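Local coordinates for EF0056 (Enterococcus faecalis, PDB 6ORI), which is an enterococcal surface protein of unknown function, its N-terminal region built of immunoglobulin-like beta domains and possibly linked to biofilm formation, at residues G24-Y29 with K179-I184; A66-R71 with I169-H174; L242-T247 with S379-T384; P262-Y267 with M318-D323. One frame throughout, in Å; residues are numbered along the deposited sequence.

Contact 1. Residues G24-Y29 with K179-I184; sequences GYTKNY and KIVPGI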
loop_
_atom_site.group_PDB
_atom_site.type_symbol
_atom_site.label_atom_id
_atom_site.label_comp_id
_atom_site.label_asym_id
_atom_site.label_seq_id
_atom_site.Cartn_x
_atom_site.Cartn_y
_atom_site.Cartn_z
ATOM N N GLY A 24 17.635 8.015 -1.420
ATOM C CA GLY A 24 17.375 9.130 -0.535
ATOM C C GLY A 24 16.052 9.748 -0.920
ATOM O O GLY A 24 15.326 9.198 -1.748
ATOM N N TYR A 25 15.752 10.887 -0.312
ATOM C CA TYR A 25 14.444 11.512 -0.434
ATOM C C TYR A 25 14.562 12.915 -0.966
ATOM O O TYR A 25 15.496 13.647 -0.642
ATOM C CB TYR A 25 13.736 11.578 0.913
ATOM C CG TYR A 25 13.357 10.234 1.475
ATOM C CD1 TYR A 25 12.665 9.307 0.706
ATOM C CD2 TYR A 25 13.704 9.880 2.776
ATOM C CE1 TYR A 25 12.332 8.062 1.210
ATOM C CE2 TYR A 25 13.368 8.640 3.294
ATOM C CZ TYR A 25 12.686 7.733 2.505
ATOM O OH TYR A 25 12.348 6.501 3.022
ATOM N N THR A 26 13.605 13.290 -1.808
ATOM C CA THR A 26 13.441 14.682 -2.176
ATOM C C THR A 26 12.835 15.430 -0.978
ATOM O O THR A 26 12.331 14.818 -0.022
ATOM C CB THR A 26 12.487 14.856 -3.395
ATOM O OG1 THR A 26 11.146 14.546 -3.013
ATOM C CG2 THR A 26 12.849 13.970 -4.567
ATOM N N LYS A 27 12.832 16.753 -1.053
ATOM C CA LYS A 27 11.999 17.530 -0.166
ATOM C C LYS A 27 10.559 17.061 -0.337
ATOM O O LYS A 27 10.189 16.480 -1.368
ATOM C CB LYS A 27 12.118 19.025 -0.471
ATOM C CG LYS A 27 11.515 19.445 -1.800
ATOM C CD LYS A 27 11.608 20.956 -1.995
ATOM C CE LYS A 27 10.660 21.692 -1.061
ATOM N NZ LYS A 27 9.803 22.669 -1.797
ATOM N N ASN A 28 9.734 17.325 0.659
ATOM C CA ASN A 28 8.338 16.957 0.581
ATOM C C ASN A 28 7.630 17.853 -0.409
ATOM O O ASN A 28 7.705 19.082 -0.340
ATOM C CB ASN A 28 7.714 17.000 1.970
ATOM C CG ASN A 28 8.390 16.016 2.919
ATOM O OD1 ASN A 28 9.559 16.180 3.257
ATOM N ND2 ASN A 28 7.675 14.980 3.314
ATOM N N TYR A 29 7.002 17.218 -1.384
ATOM C CA TYR A 29 6.319 17.917 -2.463
ATOM C C TYR A 29 4.803 17.878 -2.230
ATOM O O TYR A 29 4.356 17.623 -1.133
ATOM C CB TYR A 29 6.736 17.325 -3.826
ATOM C CG TYR A 29 8.117 17.747 -4.289
ATOM C CD1 TYR A 29 8.401 19.089 -4.539
ATOM C CD2 TYR A 29 9.125 16.821 -4.501
ATOM C CE1 TYR A 29 9.671 19.483 -5.013
ATOM C CE2 TYR A 29 10.377 17.207 -4.960
ATOM C CZ TYR A 29 10.651 18.536 -5.184
ATOM O OH TYR A 29 11.901 18.919 -5.637
ATOM N N LYS A 179 16.022 10.934 -6.678
ATOM C CA LYS A 179 15.586 10.623 -5.338
ATOM C C LYS A 179 14.071 10.454 -5.325
ATOM O O LYS A 179 13.352 10.913 -6.244
ATOM C CB LYS A 179 16.022 11.711 -4.355
ATOM C CG LYS A 179 17.518 11.662 -4.033
ATOM C CD LYS A 179 17.884 12.746 -3.019
ATOM C CE LYS A 179 19.305 12.606 -2.538
ATOM N NZ LYS A 179 20.269 13.106 -3.566
ATOM N N ILE A 180 13.601 9.764 -4.302
ATOM C CA ILE A 180 12.205 9.414 -4.171
ATOM C C ILE A 180 11.423 10.486 -3.447
ATOM O O ILE A 180 11.877 11.044 -2.448
ATOM C CB ILE A 180 12.102 8.083 -3.427
ATOM C CG1 ILE A 180 12.776 7.000 -4.273
ATOM C CG2 ILE A 180 10.660 7.730 -3.118
ATOM C CD1 ILE A 180 12.834 5.644 -3.579
ATOM N N VAL A 181 10.225 10.769 -3.925
ATOM C CA VAL A 181 9.356 11.721 -3.264
ATOM C C VAL A 181 8.755 11.052 -2.033
ATOM O O VAL A 181 8.048 10.043 -2.141
ATOM C CB VAL A 181 8.276 12.203 -4.214
ATOM C CG1 VAL A 181 7.391 13.227 -3.554
ATOM C CG2 VAL A 181 8.916 12.815 -5.455
ATOM N N PRO A 182 9.077 11.575 -0.838
ATOM C CA PRO A 182 8.711 10.806 0.359
ATOM C C PRO A 182 7.220 10.704 0.623
ATOM O O PRO A 182 6.496 11.667 0.466
ATOM C CB PRO A 182 9.395 11.568 1.487
ATOM C CG PRO A 182 9.555 12.960 0.966
ATOM C CD PRO A 182 9.755 12.846 -0.505
ATOM N N GLY A 183 6.787 9.499 0.967
ATOM C CA GLY A 183 5.385 9.197 1.161
ATOM C C GLY A 183 4.685 8.718 -0.108
ATOM O O GLY A 183 3.586 8.156 -0.021
ATOM N N ILE A 184 5.300 8.933 -1.260
ATOM C CA ILE A 184 4.663 8.624 -2.542
ATOM C C ILE A 184 5.304 7.340 -3.056
ATOM O O ILE A 184 5.996 7.306 -4.083
ATOM C CB ILE A 184 4.793 9.785 -3.533
ATOM C CG1 ILE A 184 4.376 11.098 -2.860
ATOM C CG2 ILE A 184 3.927 9.544 -4.771
ATOM C CD1 ILE A 184 2.951 11.117 -2.312
HETATM O O HOH W 1 6.166 14.339 -0.181
#

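Contact 2. Residues A66-R71 with I169-H174; sequences ANWEIR and IYLVSH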
loop_
_atom_site.group_PDB
_atom_site.type_symbol
_atom_site.label_atom_id
_atom_site.label_comp_id
_atom_site.label_asym_id
_atom_site.label_seq_id
_atom_site.Cartn_x
_atom_site.Cartn_y
_atom_site.Cartn_z
ATOM N N ALA A 66 8.437 16.750 -17.447
ATOM C CA ALA A 66 8.973 15.403 -17.399
ATOM C C ALA A 66 9.833 15.150 -16.170
ATOM O O ALA A 66 10.419 14.087 -16.059
ATOM C CB ALA A 66 9.793 15.151 -18.648
ATOM N N ASN A 67 9.909 16.092 -15.236
ATOM C CA ASN A 67 10.698 15.865 -14.035
ATOM C C ASN A 67 10.275 14.635 -13.232
ATOM O O ASN A 67 11.096 13.978 -12.599
ATOM C CB ASN A 67 10.634 17.079 -13.118
ATOM C CG ASN A 67 11.540 16.932 -11.926
ATOM O OD1 ASN A 67 12.763 16.842 -12.072
ATOM N ND2 ASN A 67 10.960 16.834 -10.740
ATOM N N TRP A 68 8.973 14.402 -13.233
ATOM C CA TRP A 68 8.319 13.445 -12.357
ATOM C C TRP A 68 8.162 12.129 -13.085
ATOM O O TRP A 68 7.482 12.046 -14.106
ATOM C CB TRP A 68 6.969 14.002 -11.963
ATOM C CG TRP A 68 7.034 15.407 -11.457
ATOM C CD1 TRP A 68 6.549 16.502 -12.086
ATOM C CD2 TRP A 68 7.635 15.870 -10.237
ATOM N NE1 TRP A 68 6.804 17.633 -11.337
ATOM C CE2 TRP A 68 7.466 17.266 -10.198
ATOM C CE3 TRP A 68 8.299 15.248 -9.183
ATOM C CZ2 TRP A 68 7.937 18.047 -9.155
ATOM C CZ3 TRP A 68 8.750 16.022 -8.133
ATOM C CH2 TRP A 68 8.568 17.410 -8.130
ATOM N N GLU A 69 8.801 11.101 -12.541
ATOM C CA GLU A 69 8.818 9.780 -13.182
ATOM C C GLU A 69 8.312 8.705 -12.237
ATOM O O GLU A 69 8.820 8.539 -11.129
ATOM C CB GLU A 69 10.224 9.440 -13.631
ATOM C CG GLU A 69 10.342 8.125 -14.363
ATOM C CD GLU A 69 11.715 7.968 -14.944
ATOM O OE1 GLU A 69 12.605 7.483 -14.209
ATOM O OE2 GLU A 69 11.904 8.395 -16.102
ATOM N N ILE A 70 7.317 7.964 -12.693
ATOM C CA ILE A 70 6.782 6.850 -11.940
ATOM C C ILE A 70 7.651 5.646 -12.223
ATOM O O ILE A 70 7.981 5.371 -13.395
ATOM C CB ILE A 70 5.340 6.545 -12.384
ATOM C CG1 ILE A 70 4.396 7.713 -12.043
ATOM C CG2 ILE A 70 4.824 5.236 -11.737
ATOM C CD1 ILE A 70 3.027 7.588 -12.676
ATOM N N ARG A 71 8.066 4.961 -11.172
ATOM C CA ARG A 71 8.800 3.728 -11.295
ATOM C C ARG A 71 8.007 2.593 -10.697
ATOM O O ARG A 71 7.351 2.744 -9.660
ATOM C CB ARG A 71 10.185 3.840 -10.677
ATOM C CG ARG A 71 11.065 4.727 -11.572
ATOM C CD ARG A 71 12.505 4.734 -11.219
ATOM N NE ARG A 71 13.221 5.646 -12.100
ATOM C CZ ARG A 71 14.497 5.950 -11.958
ATOM N NH1 ARG A 71 15.208 5.442 -10.963
ATOM N NH2 ARG A 71 15.050 6.795 -12.802
ATOM N N ILE A 169 5.546 0.638 -6.301
ATOM C CA ILE A 169 5.387 1.782 -7.175
ATOM C C ILE A 169 5.809 3.042 -6.421
ATOM O O ILE A 169 5.557 3.179 -5.219
ATOM C CB ILE A 169 3.956 1.859 -7.740
ATOM C CG1 ILE A 169 3.898 2.845 -8.914
ATOM C CG2 ILE A 169 2.950 2.202 -6.644
ATOM C CD1 ILE A 169 2.593 2.818 -9.678
ATOM N N TYR A 170 6.524 3.930 -7.094
ATOM C CA TYR A 170 7.053 5.108 -6.430
ATOM C C TYR A 170 7.325 6.206 -7.432
ATOM O O TYR A 170 7.304 5.980 -8.631
ATOM C CB TYR A 170 8.307 4.772 -5.608
ATOM C CG TYR A 170 9.465 4.126 -6.343
ATOM C CD1 TYR A 170 9.423 2.778 -6.711
ATOM C CD2 TYR A 170 10.634 4.828 -6.598
ATOM C CE1 TYR A 170 10.503 2.178 -7.355
ATOM C CE2 TYR A 170 11.709 4.229 -7.241
ATOM C CZ TYR A 170 11.625 2.898 -7.599
ATOM O OH TYR A 170 12.669 2.252 -8.215
ATOM N N LEU A 171 7.536 7.412 -6.926
ATOM C CA LEU A 171 7.769 8.581 -7.752
ATOM C C LEU A 171 9.162 9.123 -7.516
ATOM O O LEU A 171 9.556 9.295 -6.358
ATOM C CB LEU A 171 6.736 9.630 -7.384
ATOM C CG LEU A 171 6.750 10.909 -8.195
ATOM C CD1 LEU A 171 6.354 10.616 -9.622
ATOM C CD2 LEU A 171 5.809 11.932 -7.563
ATOM N N VAL A 172 9.897 9.391 -8.592
ATOM C CA VAL A 172 11.215 10.020 -8.460
ATOM C C VAL A 172 11.220 11.349 -9.175
ATOM O O VAL A 172 10.359 11.633 -10.002
ATOM C CB VAL A 172 12.369 9.140 -8.987
ATOM C CG1 VAL A 172 12.396 7.774 -8.270
ATOM C CG2 VAL A 172 12.250 8.967 -10.475
ATOM N N SER A 173 12.213 12.160 -8.828
ATOM C CA SER A 173 12.361 13.493 -9.351
ATOM C C SER A 173 13.743 13.640 -9.988
ATOM O O SER A 173 14.760 13.512 -9.313
ATOM C CB SER A 173 12.209 14.468 -8.193
ATOM O OG SER A 173 12.591 15.774 -8.614
ATOM N N HIS A 174 13.776 13.889 -11.286
ATOM C CA HIS A 174 15.047 13.965 -12.009
ATOM C C HIS A 174 15.933 15.128 -11.507
ATOM O O HIS A 174 17.160 14.974 -11.426
ATOM C CB HIS A 174 14.815 14.058 -13.527
ATOM C CG HIS A 174 14.186 12.844 -14.139
ATOM N ND1 HIS A 174 14.553 11.556 -13.823
ATOM C CD2 HIS A 174 13.221 12.737 -15.083
ATOM C CE1 HIS A 174 13.826 10.704 -14.529
ATOM N NE2 HIS A 174 13.016 11.399 -15.307
HETATM O O HOH W 2 11.041 11.766 -17.226
#

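Contact 3. Residues L242-T247 with S379-T384; sequences LDHKLT and SWLSDT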
loop_
_atom_site.group_PDB
_atom_site.type_symbol
_atom_site.label_atom_id
_atom_site.label_comp_id
_atom_site.label_asym_id
_atom_site.label_seq_id
_atom_site.Cartn_x
_atom_site.Cartn_y
_atom_site.Cartn_z
ATOM N N LEU A 242 1.907 -0.236 10.500
ATOM C CA LEU A 242 0.971 -0.491 9.409
ATOM C C LEU A 242 0.356 0.832 9.037
ATOM O O LEU A 242 -0.297 1.482 9.869
ATOM C CB LEU A 242 -0.156 -1.434 9.802
ATOM C CG LEU A 242 0.208 -2.732 10.480
ATOM C CD1 LEU A 242 -1.055 -3.570 10.759
ATOM C CD2 LEU A 242 1.179 -3.484 9.607
ATOM N N ASP A 243 0.550 1.243 7.800
ATOM C CA ASP A 243 -0.103 2.424 7.270
ATOM C C ASP A 243 -1.201 1.969 6.321
ATOM O O ASP A 243 -0.921 1.453 5.227
ATOM C CB ASP A 243 0.901 3.345 6.583
ATOM C CG ASP A 243 1.719 4.167 7.585
ATOM O OD1 ASP A 243 1.393 4.144 8.785
ATOM O OD2 ASP A 243 2.673 4.849 7.174
ATOM N N HIS A 244 -2.435 2.083 6.791
ATOM C CA HIS A 244 -3.606 1.738 6.009
ATOM C C HIS A 244 -4.032 2.991 5.273
ATOM O O HIS A 244 -4.488 3.958 5.879
ATOM C CB HIS A 244 -4.707 1.231 6.945
ATOM C CG HIS A 244 -5.983 0.871 6.248
ATOM N ND1 HIS A 244 -7.208 0.901 6.893
ATOM C CD2 HIS A 244 -6.227 0.417 4.997
ATOM C CE1 HIS A 244 -8.146 0.514 6.052
ATOM N NE2 HIS A 244 -7.578 0.230 4.889
ATOM N N LYS A 245 -3.847 2.989 3.956
ATOM C CA LYS A 245 -4.125 4.171 3.160
ATOM C C LYS A 245 -5.347 3.962 2.270
ATOM O O LYS A 245 -5.465 2.938 1.593
ATOM C CB LYS A 245 -2.897 4.553 2.327
ATOM C CG LYS A 245 -3.046 5.888 1.608
ATOM C CD LYS A 245 -1.754 6.327 0.913
ATOM C CE LYS A 245 -1.885 7.736 0.349
ATOM N NZ LYS A 245 -0.614 8.159 -0.286
ATOM N N LEU A 246 -6.254 4.926 2.312
ATOM C CA LEU A 246 -7.503 4.898 1.566
ATOM C C LEU A 246 -7.484 5.963 0.495
ATOM O O LEU A 246 -7.271 7.150 0.788
ATOM C CB LEU A 246 -8.697 5.117 2.501
ATOM C CG LEU A 246 -8.798 4.092 3.623
ATOM C CD1 LEU A 246 -9.933 4.470 4.532
ATOM C CD2 LEU A 246 -9.021 2.721 3.086
ATOM N N THR A 247 -7.654 5.526 -0.740
ATOM C CA THR A 247 -7.723 6.389 -1.914
ATOM C C THR A 247 -9.198 6.635 -2.189
ATOM O O THR A 247 -9.955 5.672 -2.401
ATOM C CB THR A 247 -7.089 5.637 -3.084
ATOM O OG1 THR A 247 -5.712 5.337 -2.777
ATOM C CG2 THR A 247 -7.216 6.401 -4.395
ATOM N N SER A 379 -6.033 -4.575 6.720
ATOM C CA SER A 379 -6.770 -3.491 7.353
ATOM C C SER A 379 -7.956 -3.139 6.483
ATOM O O SER A 379 -7.885 -3.235 5.259
ATOM C CB SER A 379 -5.893 -2.270 7.555
ATOM O OG SER A 379 -4.764 -2.585 8.333
ATOM N N TRP A 380 -9.053 -2.715 7.101
ATOM C CA TRP A 380 -10.231 -2.331 6.342
ATOM C C TRP A 380 -11.149 -1.512 7.218
ATOM O O TRP A 380 -11.031 -1.551 8.452
ATOM C CB TRP A 380 -10.978 -3.554 5.768
ATOM C CG TRP A 380 -11.590 -4.497 6.796
ATOM C CD1 TRP A 380 -12.908 -4.569 7.179
ATOM C CD2 TRP A 380 -10.903 -5.513 7.545
ATOM N NE1 TRP A 380 -13.073 -5.558 8.129
ATOM C CE2 TRP A 380 -11.862 -6.147 8.373
ATOM C CE3 TRP A 380 -9.572 -5.935 7.615
ATOM C CZ2 TRP A 380 -11.524 -7.178 9.241
ATOM C CZ3 TRP A 380 -9.243 -6.945 8.485
ATOM C CH2 TRP A 380 -10.214 -7.551 9.288
ATOM N N LEU A 381 -12.071 -0.778 6.606
ATOM C CA LEU A 381 -13.161 -0.158 7.357
ATOM C C LEU A 381 -14.399 -1.004 7.206
ATOM O O LEU A 381 -14.626 -1.590 6.136
ATOM C CB LEU A 381 -13.428 1.265 6.850
ATOM C CG LEU A 381 -12.241 2.235 6.887
ATOM C CD1 LEU A 381 -12.703 3.623 6.514
ATOM C CD2 LEU A 381 -11.540 2.272 8.220
ATOM N N SER A 382 -15.215 -1.052 8.252
ATOM C CA SER A 382 -16.492 -1.754 8.195
ATOM C C SER A 382 -17.562 -0.867 8.766
ATOM O O SER A 382 -17.275 0.086 9.520
ATOM C CB SER A 382 -16.442 -3.082 8.933
ATOM O OG SER A 382 -16.140 -2.866 10.292
ATOM N N ASP A 383 -18.796 -1.144 8.391
ATOM C CA ASP A 383 -19.928 -0.493 9.042
ATOM C C ASP A 383 -20.202 -1.143 10.403
ATOM O O ASP A 383 -19.491 -2.052 10.850
ATOM C CB ASP A 383 -21.152 -0.447 8.108
ATOM C CG ASP A 383 -21.754 -1.806 7.800
ATOM O OD1 ASP A 383 -21.540 -2.778 8.532
ATOM O OD2 ASP A 383 -22.466 -1.877 6.769
ATOM N N THR A 384 -21.253 -0.686 11.056
ATOM C CA THR A 384 -21.560 -1.159 12.381
ATOM C C THR A 384 -21.926 -2.634 12.402
ATOM O O THR A 384 -21.802 -3.283 13.437
ATOM C CB THR A 384 -22.650 -0.269 12.947
ATOM O OG1 THR A 384 -22.797 -0.525 14.336
ATOM C CG2 THR A 384 -23.979 -0.417 12.204
HETATM O O HOH W 3 -8.271 0.239 9.476
#

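Contact 4. Residues P262-Y267 with M318-D323; sequences PWYANY and MGSITD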
loop_
_atom_site.group_PDB
_atom_site.type_symbol
_atom_site.label_atom_id
_atom_site.label_comp_id
_atom_site.label_asym_id
_atom_site.label_seq_id
_atom_site.Cartn_x
_atom_site.Cartn_y
_atom_site.Cartn_z
ATOM N N PRO A 262 -21.902 3.738 13.820
ATOM C CA PRO A 262 -20.520 4.134 13.590
ATOM C C PRO A 262 -19.733 3.056 12.872
ATOM O O PRO A 262 -19.916 1.853 13.051
ATOM C CB PRO A 262 -20.003 4.368 15.011
ATOM C CG PRO A 262 -20.761 3.365 15.832
ATOM C CD PRO A 262 -22.140 3.315 15.218
ATOM N N TRP A 263 -18.826 3.518 12.030
ATOM C CA TRP A 263 -17.919 2.590 11.369
ATOM C C TRP A 263 -16.830 2.130 12.325
ATOM O O TRP A 263 -16.569 2.760 13.355
ATOM C CB TRP A 263 -17.248 3.240 10.171
ATOM C CG TRP A 263 -18.135 3.494 8.988
ATOM C CD1 TRP A 263 -19.484 3.299 8.887
ATOM C CD2 TRP A 263 -17.710 4.006 7.734
ATOM N NE1 TRP A 263 -19.922 3.658 7.629
ATOM C CE2 TRP A 263 -18.842 4.105 6.910
ATOM C CE3 TRP A 263 -16.466 4.395 7.223
ATOM C CZ2 TRP A 263 -18.765 4.568 5.601
ATOM C CZ3 TRP A 263 -16.392 4.864 5.930
ATOM C CH2 TRP A 263 -17.548 4.952 5.133
ATOM N N TYR A 264 -16.207 1.015 11.947
ATOM C CA TYR A 264 -15.079 0.447 12.675
ATOM C C TYR A 264 -13.842 0.460 11.813
ATOM O O TYR A 264 -13.915 0.195 10.600
ATOM C CB TYR A 264 -15.360 -0.990 13.097
ATOM C CG TYR A 264 -16.355 -1.102 14.229
ATOM C CD1 TYR A 264 -17.667 -0.677 14.058
ATOM C CD2 TYR A 264 -15.978 -1.565 15.473
ATOM C CE1 TYR A 264 -18.601 -0.770 15.090
ATOM C CE2 TYR A 264 -16.911 -1.668 16.514
ATOM C CZ TYR A 264 -18.212 -1.252 16.307
ATOM O OH TYR A 264 -19.137 -1.338 17.342
ATOM N N ALA A 265 -12.719 0.772 12.445
ATOM C CA ALA A 265 -11.391 0.572 11.878
ATOM C C ALA A 265 -10.944 -0.821 12.286
ATOM O O ALA A 265 -10.997 -1.165 13.468
ATOM C CB ALA A 265 -10.452 1.642 12.438
ATOM N N ASN A 266 -10.535 -1.617 11.306
ATOM C CA ASN A 266 -10.179 -3.026 11.499
ATOM C C ASN A 266 -8.760 -3.301 11.088
ATOM O O ASN A 266 -8.265 -2.719 10.118
ATOM C CB ASN A 266 -11.065 -3.983 10.663
ATOM C CG ASN A 266 -12.502 -3.918 11.027
ATOM O OD1 ASN A 266 -12.974 -4.749 11.811
ATOM N ND2 ASN A 266 -13.213 -2.946 10.496
ATOM N N TYR A 267 -8.118 -4.221 11.796
ATOM C CA TYR A 267 -6.730 -4.569 11.539
ATOM C C TYR A 267 -6.556 -6.030 11.888
ATOM O O TYR A 267 -7.208 -6.555 12.788
ATOM C CB TYR A 267 -5.779 -3.644 12.330
ATOM C CG TYR A 267 -6.259 -3.418 13.751
ATOM C CD1 TYR A 267 -7.171 -2.438 14.053
ATOM C CD2 TYR A 267 -5.827 -4.230 14.780
ATOM C CE1 TYR A 267 -7.664 -2.266 15.356
ATOM C CE2 TYR A 267 -6.300 -4.070 16.066
ATOM C CZ TYR A 267 -7.222 -3.094 16.351
ATOM O OH TYR A 267 -7.715 -2.955 17.636
ATOM N N MET A 318 -6.952 -10.396 15.133
ATOM C CA MET A 318 -7.766 -9.291 14.612
ATOM C C MET A 318 -8.212 -8.380 15.731
ATOM O O MET A 318 -8.427 -8.823 16.859
ATOM C CB MET A 318 -9.025 -9.815 13.921
ATOM C CG MET A 318 -8.763 -10.691 12.707
ATOM S SD MET A 318 -10.238 -11.597 12.105
ATOM C CE MET A 318 -11.353 -10.232 11.793
ATOM N N GLY A 319 -8.412 -7.116 15.400
ATOM C CA GLY A 319 -9.044 -6.201 16.312
ATOM C C GLY A 319 -9.779 -5.134 15.535
ATOM O O GLY A 319 -9.674 -5.035 14.310
ATOM N N SER A 320 -10.567 -4.360 16.262
ATOM C CA SER A 320 -11.285 -3.247 15.704
ATOM C C SER A 320 -11.575 -2.227 16.771
ATOM O O SER A 320 -11.515 -2.526 17.958
ATOM C CB SER A 320 -12.579 -3.705 15.045
ATOM O OG SER A 320 -13.513 -4.170 16.005
ATOM N N ILE A 321 -11.873 -1.020 16.329
ATOM C CA ILE A 321 -12.224 0.074 17.218
ATOM C C ILE A 321 -13.227 0.961 16.523
ATOM O O ILE A 321 -13.214 1.095 15.320
ATOM C CB ILE A 321 -11.001 0.870 17.691
ATOM C CG1 ILE A 321 -11.423 1.880 18.776
ATOM C CG2 ILE A 321 -10.277 1.492 16.482
ATOM C CD1 ILE A 321 -10.293 2.372 19.620
ATOM N N THR A 322 -14.137 1.508 17.315
ATOM C CA THR A 322 -15.073 2.503 16.836
ATOM C C THR A 322 -15.100 3.688 17.803
ATOM O O THR A 322 -14.420 3.692 18.843
ATOM C CB THR A 322 -16.469 1.920 16.645
ATOM O OG1 THR A 322 -17.275 2.874 15.948
ATOM C CG2 THR A 322 -17.146 1.604 17.957
ATOM N N ASP A 323 -15.930 4.667 17.469
ATOM C CA ASP A 323 -16.208 5.805 18.320
ATOM C C ASP A 323 -17.538 6.371 17.869
ATOM O O ASP A 323 -17.884 6.303 16.697
ATOM C CB ASP A 323 -15.115 6.882 18.194
ATOM C CG ASP A 323 -15.153 7.887 19.349
ATOM O OD1 ASP A 323 -15.923 8.858 19.278
ATOM O OD2 ASP A 323 -14.461 7.678 20.380
HETATM O O HOH W 4 -11.331 -6.900 12.915
HETATM O O HOH W 5 -9.191 -2.544 19.898
#

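Contact 1. Residues G24-Y29 with K179-I184
A single beta bridge, Y25 with I180, joins the loop ahead of strand 31-38 to the short strand 179-181, which pairs with 166-173 in the first domain's antiparallel sheet. Two backbone bonds flank it: I180 N gives to G24 O at 3.1 Å, and T26 N to I180 O at 2.9 Å. The Y25 ring turns its edge to the same I180 O. Beyond the bridge the second segment enters a type II turn, V181 to I184, and P182 carries the packing there. T26 OG1 sits between its backbone N and carbonyl carbon (chi1 70°), which turns it to P182 CD at 3.3 Å; the hydroxyl bonds to K27 O. P182 CG rests 3.6 Å from N28 ND2, which is held by Y292 O. V181 CG1 meets the edge of the Y29 ring, whose hydroxyl bonds to D176 and Q175. Water 1 closes the end of the contact, accepting from Y29 N and donating to P182 O at 2.8 Å.

Contact 2. Residues A66-R71 with I169-H174
E69 CG lies trans to its own N (chi1 -177°) and the chain runs on extended, carrying the carboxylate out beside V172 to the H174 ring; Y170, with chi1 at 57°, instead has CG wedged between its own backbone N and carbonyl carbon, which lays the ring under R71. Both belong to an antiparallel strand pair inside the large sheet of the first domain, 68-71 against 169-173. E69-V172 and R71-Y170 are its hydrogen-bonded pairs, W68-S173 and I70-L171 the non-hydrogen-bonded ones.

R71 CB sits over a face of the Y170 ring, 3.7 Å from the centroid, a CH-pi contact. Farther out, V172 CG2 lies over one face of the guanidinium. That group grips E69 side-on, R71 NE and NH2 both reaching E69 OE1, NE at 2.9 Å; NH1 pairs with E21, and NH2 has D178 as a second partner, so its rotation is well fixed. E69 OE2 lies at the edge of the H174 ring, the carboxylate nearly perpendicular to it, and takes only a weak bond from H174 NE2 at 3.3 Å; H174 ND1 is hydrogen-bonded to D178.

On the other face I70 CG2 packs against I169 CG1 at 3.8 Å, and W68 CZ3 against S173 CB. Where the strands end, H174 N bonds to N67 O. N67 OD1 takes a bond from Q175 N, S173 OG also bonds to D176, and N67 ND2 reaches S173 OG at 2.9 Å.

Contact 3. Residues L242-T247 with S379-T384
The two strand segments, 242-247 and 379-382, run 7.8 Å apart at their closest with axes 52° from parallel, too far for backbone pairing, and no hydrogen bond joins them directly. H244 and S379 meet in between. The histidine points its CB at the other strand and, with CG anti to the backbone N (chi1 179°), pushes its ring across the gap. S379 CB sits over one face, 3.5 Å from the ring centroid and 18° off its normal, a CH-pi contact; L246 CG lies over the opposite face, so the ring is held between them. Farther along, H244 CE1 comes within 3.5 Å of W380 N.

This is face-to-face packing in a beta sandwich, consistent with the immunoglobulin-like character of the protein: 239-248 belongs to the five-stranded sheet and 375-382 to the four-stranded one. Both nitrogens of the buried imidazole have polar partners. NE2 bonds to T392 O, from the loop before strand 394-398, while ND1 lies 2.9 Å from water 3, which also gives a weak bond to W380 O. Beside the ring two leucines cross obliquely, L246 CD1 meeting L381 CD1 at 3.5 Å.

Contact 4. Residues P262-Y267 with M318-D323
T322 OG1 donates a hydrogen bond to W263 O at 2.7 Å, coming in 40° above the carbonyl plane. The backbone sets T322 CB over the centre of the Y264 ring, 3.5 Å from the centroid in a CH-pi contact; a chi1 of -170° sends T322 OG1 to W263 O and leaves CG2 between the backbone N and carbonyl carbon, over the same ring near CZ. P262, which follows a cis peptide bond, adds its CB at 3.2 Å from T322 OG1.

From here the backbones pair in the antiparallel manner. A265-I321 and Y267-G319 are hydrogen-bonded pairs with bonds in both directions, A265 N to I321 O being 2.9 Å; N266-S320 between them is non-hydrogen-bonded. Strand 318-322 is an outermost strand of the four-stranded sheet, the one packed against the five-stranded sheet in the second domain's sandwich, and 264-269 joins it to 375-382.

G319 has no side chain, and the Y267 ring lies flat over its peptide, with G319 O above the ring centre and Y267 CZ 3.4 Å from G319 C. The tyrosine hydroxyl goes on to A306 O. At the other face of the strands N266 ND2 is held by S382 OG and W380 O, N266 OD1 touches S320 CB at 3.4 Å, and water 4 donates to both N266 OD1 and G319 O.

From the N terminus, the loop 24-29 meets 179-184 in contact 1, closing a loop of some 150 residues that holds contact 2. The two share the first domain's sheet: strands 166-173 and 179-181 are neighbours there, joined by V181 N to L171 O, and the Y29 and W68 rings touch. The chain then passes to the second domain, where contact 3 joins the two sheets of the sandwich and encloses contact 4, an edge pairing within one of them; strands 264-269 and 375-382 connect the two. The pairs follow in series, without crossing. Contacts 2 and 3 lie on opposite sides of the chain's centre; contacts 1 and 3 touch where G183 O comes within 4.2 Å of K245 NZ.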